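Local coordinates for nitrate transport protein (Xanthomonas axonopodis pv. citri, PDB 3KSX) that probably binds alkanesulfonates in the periplasm and delivers them to an uptake transporter, and is captured here with the sulfonate buffer MOPS in complex, at residues Ala26-Leu31 / Tyr220-Trp224; Tyr102-Pro107 / Ala274-Leu279; Ala112-Leu116 / Ser141-Leu146; Val126-Lys130 / Val149-Leu155. One frame throughout, in Å; residues are numbered along the deposited sequence.

Interaction 1: residues Ala26-Leu31 / Tyr220-Trp224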
# COMPACT_ATOMS: atom_id res chain seq x y z
N ALA A 26 5.91 1.94 31.70
CA ALA A 26 5.47 0.70 31.06
C ALA A 26 5.65 0.67 29.51
O ALA A 26 6.17 1.62 28.90
CB ALA A 26 3.99 0.43 31.46
N GLU A 27 5.28 -0.47 28.91
CA GLU A 27 5.03 -0.64 27.48
C GLU A 27 3.62 -1.23 27.42
O GLU A 27 3.11 -1.70 28.43
CB GLU A 27 6.02 -1.63 26.85
CG GLU A 27 7.44 -1.48 27.37
CD GLU A 27 8.41 -2.38 26.64
OE1 GLU A 27 8.32 -3.62 26.79
OE2 GLU A 27 9.28 -1.84 25.92
N PRO A 28 2.96 -1.18 26.27
CA PRO A 28 1.56 -1.59 26.32
C PRO A 28 1.36 -3.08 26.56
O PRO A 28 2.27 -3.88 26.34
CB PRO A 28 1.04 -1.21 24.94
CG PRO A 28 2.26 -1.17 24.13
CD PRO A 28 3.31 -0.63 24.96
N ALA A 29 0.15 -3.43 27.01
CA ALA A 29 -0.23 -4.83 27.21
C ALA A 29 -0.28 -5.56 25.86
O ALA A 29 0.07 -6.74 25.76
CB ALA A 29 -1.58 -4.91 27.86
N GLN A 30 -0.70 -4.83 24.81
CA GLN A 30 -0.99 -5.49 23.55
C GLN A 30 -0.72 -4.51 22.37
O GLN A 30 -0.88 -3.28 22.51
CB GLN A 30 -2.45 -5.96 23.51
CG GLN A 30 -2.67 -6.91 22.32
CD GLN A 30 -4.10 -7.46 22.16
OE1 GLN A 30 -5.07 -6.85 22.61
NE2 GLN A 30 -4.21 -8.60 21.48
N LEU A 31 -0.31 -5.07 21.23
CA LEU A 31 -0.21 -4.31 19.98
C LEU A 31 -0.90 -5.16 18.94
O LEU A 31 -0.38 -6.22 18.57
CB LEU A 31 1.26 -4.11 19.59
CG LEU A 31 1.45 -3.61 18.13
CD1 LEU A 31 0.69 -2.28 17.87
CD2 LEU A 31 2.91 -3.46 17.84
N TYR A 220 -3.51 5.57 21.04
CA TYR A 220 -2.44 4.62 21.32
C TYR A 220 -1.08 5.35 21.16
O TYR A 220 -0.20 5.10 21.94
CB TYR A 220 -2.54 3.42 20.37
CG TYR A 220 -1.68 2.19 20.71
CD1 TYR A 220 -2.14 1.19 21.57
CD2 TYR A 220 -0.42 2.04 20.12
CE1 TYR A 220 -1.37 0.06 21.84
CE2 TYR A 220 0.35 0.88 20.36
CZ TYR A 220 -0.14 -0.10 21.19
OH TYR A 220 0.64 -1.21 21.40
N ALA A 221 -0.93 6.18 20.12
CA ALA A 221 0.34 6.85 19.85
C ALA A 221 0.64 7.90 20.94
O ALA A 221 1.79 8.10 21.36
CB ALA A 221 0.32 7.48 18.42
N THR A 222 -0.41 8.54 21.43
CA THR A 222 -0.30 9.48 22.57
C THR A 222 0.13 8.77 23.84
O THR A 222 1.06 9.25 24.51
CB THR A 222 -1.62 10.20 22.73
OG1 THR A 222 -1.76 10.95 21.54
CG2 THR A 222 -1.58 11.21 23.90
N ALA A 223 -0.50 7.63 24.15
CA ALA A 223 -0.15 6.82 25.36
C ALA A 223 1.22 6.17 25.33
O ALA A 223 1.86 6.04 26.35
CB ALA A 223 -1.18 5.79 25.65
N TRP A 224 1.67 5.79 24.14
CA TRP A 224 2.81 4.87 23.98
C TRP A 224 3.72 5.32 22.89
O TRP A 224 4.11 4.51 22.03
CB TRP A 224 2.28 3.49 23.62
CG TRP A 224 1.27 2.93 24.62
CD1 TRP A 224 -0.10 2.69 24.40
CD2 TRP A 224 1.50 2.57 25.99
NE1 TRP A 224 -0.67 2.19 25.53
CE2 TRP A 224 0.28 2.12 26.52
CE3 TRP A 224 2.64 2.57 26.80
CZ2 TRP A 224 0.17 1.66 27.86
CZ3 TRP A 224 2.53 2.11 28.14
CH2 TRP A 224 1.32 1.66 28.64

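Interaction 2: residues Tyr102-Pro107 / Ala274-Leu279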
# COMPACT_ATOMS: atom_id res chain seq x y z
N TYR A 102 -0.43 9.91 11.23
CA TYR A 102 0.65 9.35 10.39
C TYR A 102 1.84 9.29 11.30
O TYR A 102 2.24 10.33 11.79
CB TYR A 102 0.96 10.35 9.27
CG TYR A 102 -0.13 10.54 8.24
CD1 TYR A 102 -1.24 11.37 8.51
CD2 TYR A 102 -0.03 9.93 7.01
CE1 TYR A 102 -2.26 11.61 7.50
CE2 TYR A 102 -1.00 10.14 6.01
CZ TYR A 102 -2.13 10.93 6.27
OH TYR A 102 -3.09 11.16 5.25
N VAL A 103 2.47 8.12 11.50
CA VAL A 103 3.52 8.01 12.50
C VAL A 103 4.83 7.52 11.80
O VAL A 103 5.92 7.45 12.39
CB VAL A 103 3.08 7.04 13.68
CG1 VAL A 103 1.77 7.58 14.35
CG2 VAL A 103 2.85 5.54 13.10
N GLY A 104 4.72 7.18 10.54
CA GLY A 104 5.89 6.72 9.82
C GLY A 104 5.68 6.73 8.33
O GLY A 104 4.53 6.72 7.86
N TRP A 105 6.79 6.81 7.59
CA TRP A 105 6.71 6.96 6.10
C TRP A 105 7.54 5.91 5.41
O TRP A 105 8.67 5.64 5.88
CB TRP A 105 7.11 8.39 5.66
CG TRP A 105 7.40 8.53 4.17
CD1 TRP A 105 6.54 8.37 3.16
CD2 TRP A 105 8.70 8.72 3.56
NE1 TRP A 105 7.18 8.56 1.92
CE2 TRP A 105 8.51 8.74 2.15
CE3 TRP A 105 9.98 8.90 4.08
CZ2 TRP A 105 9.57 8.92 1.24
CZ3 TRP A 105 11.03 9.01 3.20
CH2 TRP A 105 10.82 9.03 1.77
N VAL A 106 6.98 5.34 4.33
CA VAL A 106 7.53 4.20 3.63
C VAL A 106 7.82 4.76 2.22
O VAL A 106 6.90 5.20 1.53
CB VAL A 106 6.45 3.07 3.45
CG1 VAL A 106 7.05 1.94 2.65
CG2 VAL A 106 5.93 2.54 4.82
N PRO A 107 9.09 4.83 1.81
CA PRO A 107 9.32 5.39 0.49
C PRO A 107 8.66 4.61 -0.69
O PRO A 107 8.28 3.43 -0.57
CB PRO A 107 10.82 5.36 0.40
CG PRO A 107 11.23 5.47 1.93
CD PRO A 107 10.36 4.41 2.42
N ALA A 274 13.26 0.56 1.04
CA ALA A 274 12.08 1.36 1.46
C ALA A 274 11.70 1.19 2.94
O ALA A 274 10.60 0.71 3.26
CB ALA A 274 10.84 1.10 0.56
N SER A 275 12.62 1.58 3.84
CA SER A 275 12.44 1.43 5.28
C SER A 275 11.49 2.50 5.85
O SER A 275 11.48 3.66 5.39
CB SER A 275 13.81 1.48 5.96
OG SER A 275 14.52 2.62 5.53
N VAL A 276 10.69 2.13 6.83
CA VAL A 276 9.82 3.12 7.48
C VAL A 276 10.70 4.11 8.23
O VAL A 276 11.63 3.70 8.90
CB VAL A 276 8.71 2.48 8.32
CG1 VAL A 276 9.26 1.65 9.44
CG2 VAL A 276 7.76 3.60 8.88
N GLN A 277 10.48 5.39 8.02
CA GLN A 277 11.17 6.47 8.77
C GLN A 277 10.22 7.62 9.02
O GLN A 277 9.02 7.58 8.56
CB GLN A 277 12.31 6.96 7.96
CG GLN A 277 11.95 7.03 6.48
CD GLN A 277 13.18 7.07 5.60
OE1 GLN A 277 13.64 6.05 5.08
NE2 GLN A 277 13.71 8.26 5.41
N PRO A 278 10.70 8.65 9.72
CA PRO A 278 9.86 9.74 10.06
C PRO A 278 9.45 10.49 8.82
O PRO A 278 10.13 10.46 7.79
CB PRO A 278 10.75 10.66 10.88
CG PRO A 278 11.78 9.77 11.47
CD PRO A 278 12.04 8.80 10.34
N LEU A 279 8.29 11.09 8.89
CA LEU A 279 7.80 11.93 7.80
C LEU A 279 8.64 13.20 7.70
O LEU A 279 8.95 13.88 8.70
CB LEU A 279 6.27 12.29 7.97
CG LEU A 279 5.28 11.11 7.65
CD1 LEU A 279 5.08 10.12 8.79
CD2 LEU A 279 3.93 11.73 7.33

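Interaction 3: residues Ala112-Leu116 / Ser141-Leu146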
# COMPACT_ATOMS: atom_id res chain seq x y z
N ALA A 112 6.54 -1.20 -8.81
CA ALA A 112 5.66 -2.19 -8.27
C ALA A 112 4.20 -1.71 -8.32
O ALA A 112 3.34 -2.41 -7.80
CB ALA A 112 6.08 -2.56 -6.88
N GLU A 113 3.91 -0.49 -8.82
CA GLU A 113 2.52 -0.02 -8.97
C GLU A 113 2.21 0.00 -10.45
O GLU A 113 2.87 0.73 -11.18
CB GLU A 113 2.27 1.42 -8.45
CG GLU A 113 2.63 1.58 -7.01
CD GLU A 113 1.41 1.36 -6.07
OE1 GLU A 113 0.27 0.99 -6.50
OE2 GLU A 113 1.63 1.66 -4.87
N THR A 114 1.18 -0.72 -10.88
CA THR A 114 1.01 -0.99 -12.33
C THR A 114 -0.46 -0.95 -12.81
O THR A 114 -1.34 -1.25 -12.03
CB THR A 114 1.61 -2.37 -12.68
OG1 THR A 114 0.79 -3.42 -12.14
CG2 THR A 114 3.01 -2.52 -12.08
N ILE A 115 -0.67 -0.60 -14.08
CA ILE A 115 -1.86 -0.88 -14.81
C ILE A 115 -1.53 -2.07 -15.73
O ILE A 115 -0.59 -1.97 -16.57
CB ILE A 115 -2.31 0.37 -15.57
CG1 ILE A 115 -2.44 1.60 -14.61
CG2 ILE A 115 -3.65 0.16 -16.40
CD1 ILE A 115 -2.86 2.88 -15.44
N LEU A 116 -2.33 -3.13 -15.55
CA LEU A 116 -2.22 -4.39 -16.28
C LEU A 116 -3.38 -4.49 -17.27
O LEU A 116 -4.50 -4.00 -16.97
CB LEU A 116 -2.20 -5.57 -15.30
CG LEU A 116 -1.16 -5.67 -14.20
CD1 LEU A 116 -1.26 -6.99 -13.53
CD2 LEU A 116 0.19 -5.46 -14.76
N SER A 141 -3.56 3.04 -3.21
CA SER A 141 -2.53 3.61 -4.09
C SER A 141 -2.74 3.47 -5.61
O SER A 141 -2.32 4.34 -6.36
CB SER A 141 -1.13 3.02 -3.76
OG SER A 141 -1.09 1.59 -4.04
N ALA A 142 -3.45 2.43 -6.05
CA ALA A 142 -3.76 2.17 -7.49
C ALA A 142 -4.77 3.16 -8.02
O ALA A 142 -4.71 3.55 -9.15
CB ALA A 142 -4.25 0.70 -7.68
N HIS A 143 -5.64 3.66 -7.13
CA HIS A 143 -6.60 4.73 -7.51
C HIS A 143 -5.82 5.99 -7.88
O HIS A 143 -6.07 6.55 -8.93
CB HIS A 143 -7.50 5.02 -6.32
CG HIS A 143 -8.80 5.66 -6.65
ND1 HIS A 143 -9.84 5.68 -5.76
CD2 HIS A 143 -9.20 6.37 -7.73
CE1 HIS A 143 -10.86 6.37 -6.28
NE2 HIS A 143 -10.49 6.81 -7.47
N ASN A 144 -4.85 6.38 -7.06
CA ASN A 144 -3.98 7.53 -7.41
C ASN A 144 -3.06 7.26 -8.65
O ASN A 144 -2.88 8.14 -9.54
CB ASN A 144 -3.12 7.97 -6.20
CG ASN A 144 -2.19 9.11 -6.56
OD1 ASN A 144 -2.66 10.20 -6.91
ND2 ASN A 144 -0.87 8.88 -6.46
N LEU A 145 -2.46 6.05 -8.75
CA LEU A 145 -1.70 5.69 -9.97
C LEU A 145 -2.56 5.87 -11.24
O LEU A 145 -2.11 6.51 -12.22
CB LEU A 145 -1.23 4.24 -9.93
CG LEU A 145 -0.60 3.77 -11.25
CD1 LEU A 145 0.83 4.27 -11.16
CD2 LEU A 145 -0.63 2.26 -11.40
N LEU A 146 -3.79 5.34 -11.21
CA LEU A 146 -4.68 5.46 -12.34
C LEU A 146 -5.02 6.91 -12.68
O LEU A 146 -4.93 7.31 -13.84
CB LEU A 146 -5.94 4.61 -12.11
CG LEU A 146 -6.91 4.33 -13.22
CD1 LEU A 146 -6.22 3.78 -14.47
CD2 LEU A 146 -7.97 3.35 -12.67

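Interaction 4: residues Val126-Lys130 / Val149-Leu155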
# COMPACT_ATOMS: atom_id res chain seq x y z
N VAL A 126 -1.88 4.00 -22.89
CA VAL A 126 -2.81 4.59 -21.91
C VAL A 126 -4.02 5.20 -22.63
O VAL A 126 -5.13 5.07 -22.15
CB VAL A 126 -2.10 5.58 -20.97
CG1 VAL A 126 -3.11 6.26 -20.04
CG2 VAL A 126 -1.03 4.89 -20.13
N ALA A 127 -3.84 5.82 -23.80
CA ALA A 127 -4.96 6.44 -24.47
C ALA A 127 -6.02 5.45 -24.81
O ALA A 127 -7.24 5.77 -24.80
CB ALA A 127 -4.50 7.21 -25.73
N ASP A 128 -5.60 4.21 -25.05
CA ASP A 128 -6.53 3.13 -25.38
C ASP A 128 -7.50 2.75 -24.23
O ASP A 128 -8.51 2.07 -24.45
CB ASP A 128 -5.73 1.89 -25.74
CG ASP A 128 -5.07 1.96 -27.09
OD1 ASP A 128 -5.50 2.75 -27.98
OD2 ASP A 128 -4.12 1.16 -27.28
N LEU A 129 -7.22 3.19 -23.01
CA LEU A 129 -8.14 3.00 -21.85
C LEU A 129 -9.41 3.87 -21.88
O LEU A 129 -10.36 3.56 -21.17
CB LEU A 129 -7.42 3.25 -20.50
CG LEU A 129 -6.17 2.39 -20.23
CD1 LEU A 129 -5.41 2.87 -19.03
CD2 LEU A 129 -6.51 0.98 -19.93
N LYS A 130 -9.48 4.89 -22.72
CA LYS A 130 -10.73 5.67 -22.77
C LYS A 130 -11.88 4.70 -23.00
O LYS A 130 -11.87 3.83 -23.93
CB LYS A 130 -10.71 6.72 -23.90
CG LYS A 130 -12.03 7.52 -24.01
CD LYS A 130 -11.97 8.46 -25.24
CE LYS A 130 -13.27 9.27 -25.46
NZ LYS A 130 -14.54 8.61 -25.01
N VAL A 149 -1.82 8.59 -14.21
CA VAL A 149 -1.43 8.06 -15.53
C VAL A 149 -2.41 8.55 -16.60
O VAL A 149 -1.99 9.05 -17.65
CB VAL A 149 -1.30 6.52 -15.47
CG1 VAL A 149 -1.20 5.88 -16.83
CG2 VAL A 149 -0.06 6.14 -14.72
N LEU A 150 -3.69 8.41 -16.33
CA LEU A 150 -4.75 8.84 -17.22
C LEU A 150 -4.57 10.33 -17.54
O LEU A 150 -4.64 10.77 -18.70
CB LEU A 150 -6.11 8.58 -16.60
CG LEU A 150 -6.54 7.08 -16.53
CD1 LEU A 150 -7.86 7.01 -15.84
CD2 LEU A 150 -6.62 6.51 -17.93
N ALA A 151 -4.26 11.12 -16.51
CA ALA A 151 -4.18 12.57 -16.76
C ALA A 151 -3.07 12.97 -17.76
O ALA A 151 -3.18 14.03 -18.44
CB ALA A 151 -4.04 13.32 -15.48
N LYS A 152 -2.00 12.19 -17.81
CA LYS A 152 -0.94 12.42 -18.76
C LYS A 152 -1.38 12.23 -20.22
O LYS A 152 -0.74 12.79 -21.12
CB LYS A 152 0.30 11.58 -18.42
CG LYS A 152 1.13 12.06 -17.23
CD LYS A 152 2.35 11.17 -17.08
CE LYS A 152 3.50 11.81 -16.30
NZ LYS A 152 3.30 13.26 -15.95
N SER A 153 -2.44 11.46 -20.46
CA SER A 153 -2.99 11.23 -21.80
C SER A 153 -4.29 12.00 -21.97
O SER A 153 -5.08 11.76 -22.90
CB SER A 153 -3.22 9.75 -22.02
OG SER A 153 -1.94 9.14 -22.08
N GLY A 154 -4.50 12.97 -21.08
CA GLY A 154 -5.72 13.71 -21.15
C GLY A 154 -6.98 12.92 -20.85
O GLY A 154 -8.05 13.26 -21.34
N LEU A 155 -6.88 11.90 -19.98
CA LEU A 155 -8.09 11.19 -19.58
C LEU A 155 -8.39 11.45 -18.12
O LEU A 155 -7.48 11.64 -17.35
CB LEU A 155 -7.92 9.67 -19.80
CG LEU A 155 -7.88 9.24 -21.27
CD1 LEU A 155 -7.44 7.76 -21.40
CD2 LEU A 155 -9.21 9.45 -21.91
O HOH W 1 -1.18 7.16 -24.68

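Interaction 1: residues Ala26-Leu31 / Tyr220-Trp224
P28 packs on the face of W224 and against the hydroxyl end of Y220, as part of the residues that lead into strand 30-36. The stacking part is a CH-pi contact: P28 CB sits 3.8 Å from the centroid of the five-membered ring of W224, only 10° off the ring normal, while P28 CD rides over the same face towards the six-membered ring. A223 CB lies over the opposite face of the indole, toward the rim. Farther out, A26 CB touches W224 CZ3 at 4.0 Å.

The polar part is a single hydrogen bond. Y220 OH donates to Q30 O at 2.8 Å, with the donor tilted 28° from the carbonyl plane. CG of Y220 is anti to the backbone N (chi1 -168°), which sends the ring across to the strand. Carbons crowd Y220 OH: P28 CG lies 3.2 Å and L31 CB 3.5 Å from it.

Helix 225-244 backs this cluster, with F227 touching P28, L31 and Y220. The contact thus joins the start of an inner strand to the end of helix 218-223, and its chemistry implies a mostly apolar joint in which one directional bond fixes where the phenol ends.

Interaction 2: residues Tyr102-Pro107 / Ala274-Leu279
Two backbone hydrogen bonds between W105 and Q277 form a single antiparallel bridge, a hydrogen-bonded pair. W105 N gives its hydrogen to Q277 O at 2.6 Å, nearly along the C=O axis, and Q277 N returns one to W105 O at 2.8 Å with an N-H...O angle of 164°. W105 O is also approached by a carbon donor, V276 CA at 3.2 Å.

Around this core the side chains of W105 and Q277 run side by side and point the same way, Q277 CG lying 3.6 Å from W105 CE3. The indole NE1 is held elsewhere, by T210 O. On the strand's earlier part L279 does the packing: with its CG anti to the carbonyl carbon (chi1 -74°), CD1 reaches G104 N at 3.4 Å, CD2 meets Y102 CB and CG meets W105 CB. V276 CG2 rests 3.8 Å from CA of G104, a residue with no side chain, which with V103 forms a classic beta bulge opposite F214. At the far end P107 CD packs on A274 CB.

Strand 100-106 is outermost in its five-strand sheet, and the loop before helix 281-296 runs along it. The chemistry implies a loop pinned by main-chain bonds at one residue pair and fitted by apolar side chains on both sides of it.

Interaction 3: residues Ala112-Leu116 / Ser141-Leu146
E113 opens the contact with its carboxylate turned to S141 at the start of helix 141-152. S141 OG donates to E113 OE2 at 2.8 Å, and OE2 accepts with its syn lone pair, on the side of OE1, which lies almost as near. The glutamate reaches this position by bending at its second torsion (chi2 -94°), which swings the carboxylate over the helix start. That helix end would probably favour the negative charge. Lower on the same side chain, E113 CB meets L145 CD1 at 4.2 Å.

T114 takes part through its backbone, its carbonyl carbon C lying 3.5 Å from L145 CD2, while its hydroxyl turns to I184 O. At I115 the contact becomes purely apolar: CG1 packs 3.7 Å from L145 CD2, and CD1 meets L146 CD1 at 3.6 Å, the I115 and L146 side chains crossing at about a right angle. L145 thus touches E113, T114 and I115 in turn.

The short strand and helix axes approach to 8.6 Å and cross at -67°. Such a helix laid on a mixed sheet is characteristic of the alpha/beta lobes of periplasmic binding proteins. The E113 side chain comes within about 3 Å of the bound MOPS (nearest atoms), to which S141 N is hydrogen-bonded; the contact forms part of the wall around this ligand, probably the alkanesulfonate pocket.

Interaction 4: residues Val126-Lys130 / Val149-Leu155
V126 CG2 and V149 CG1 come within 3.4 Å, closer than two methyl carbons normally approach, in an interface that has no direct hydrogen bond from one segment to the other. CG1 of V126 is anti to the backbone N (chi1 175°), which leaves both of its methyls facing the helix: CG2 goes to V149, while CG1 lies 4.1 Å from L150 CD2 and 3.7 Å from S153 OG. L129 adds its CD1, 4.0 Å from L150 CD2, with the two leucine side chains crossing at about a right angle.

L155 closes the other side. Its CD1 lies 3.6 Å from V126 O, and its CD2 packs on K130 CB at 3.7 Å. What places this leucine is the Schellman motif that ends the helix, with G154 as the C-prime residue: L155 N bonds to L150 O, and G154 N to A151 O. L150 O also accepts from S153 N, one donor above its carbonyl plane and the other below. One water spans the segments, accepting from A127 N and making a weak bond with S153 OG.

The 3-10 turn 127-129 precedes strand 133-136 and packs against the C-terminal end of helix 141-152, while strand 198-203 meets both partners, A202 touching V126 and V149, and L201 touching L129.

How the interactions relate
The four contacts fall into two groups, one for each five-strand sheet. Interactions 1 and 2 both reach the sheet containing strands 30-36 and 100-106; their centres are 19 Å apart, and their nearest atoms about 4 Å. Interactions 3 and 4 share helix 141-152, one near its N-terminal end and the other at its C-terminal end, with centres 13 Å apart. They touch directly, I115 CD1 lying 3.7 Å from V149 CG1, so the apolar packing of one runs into that of the other. Interaction 3 meets the bound MOPS. The centre of interaction 2 is 20 Å from that of interaction 3, the two linked through successive strands 100-106 and 113-118, whereas the centres of interactions 1 and 4 are 46 Å apart.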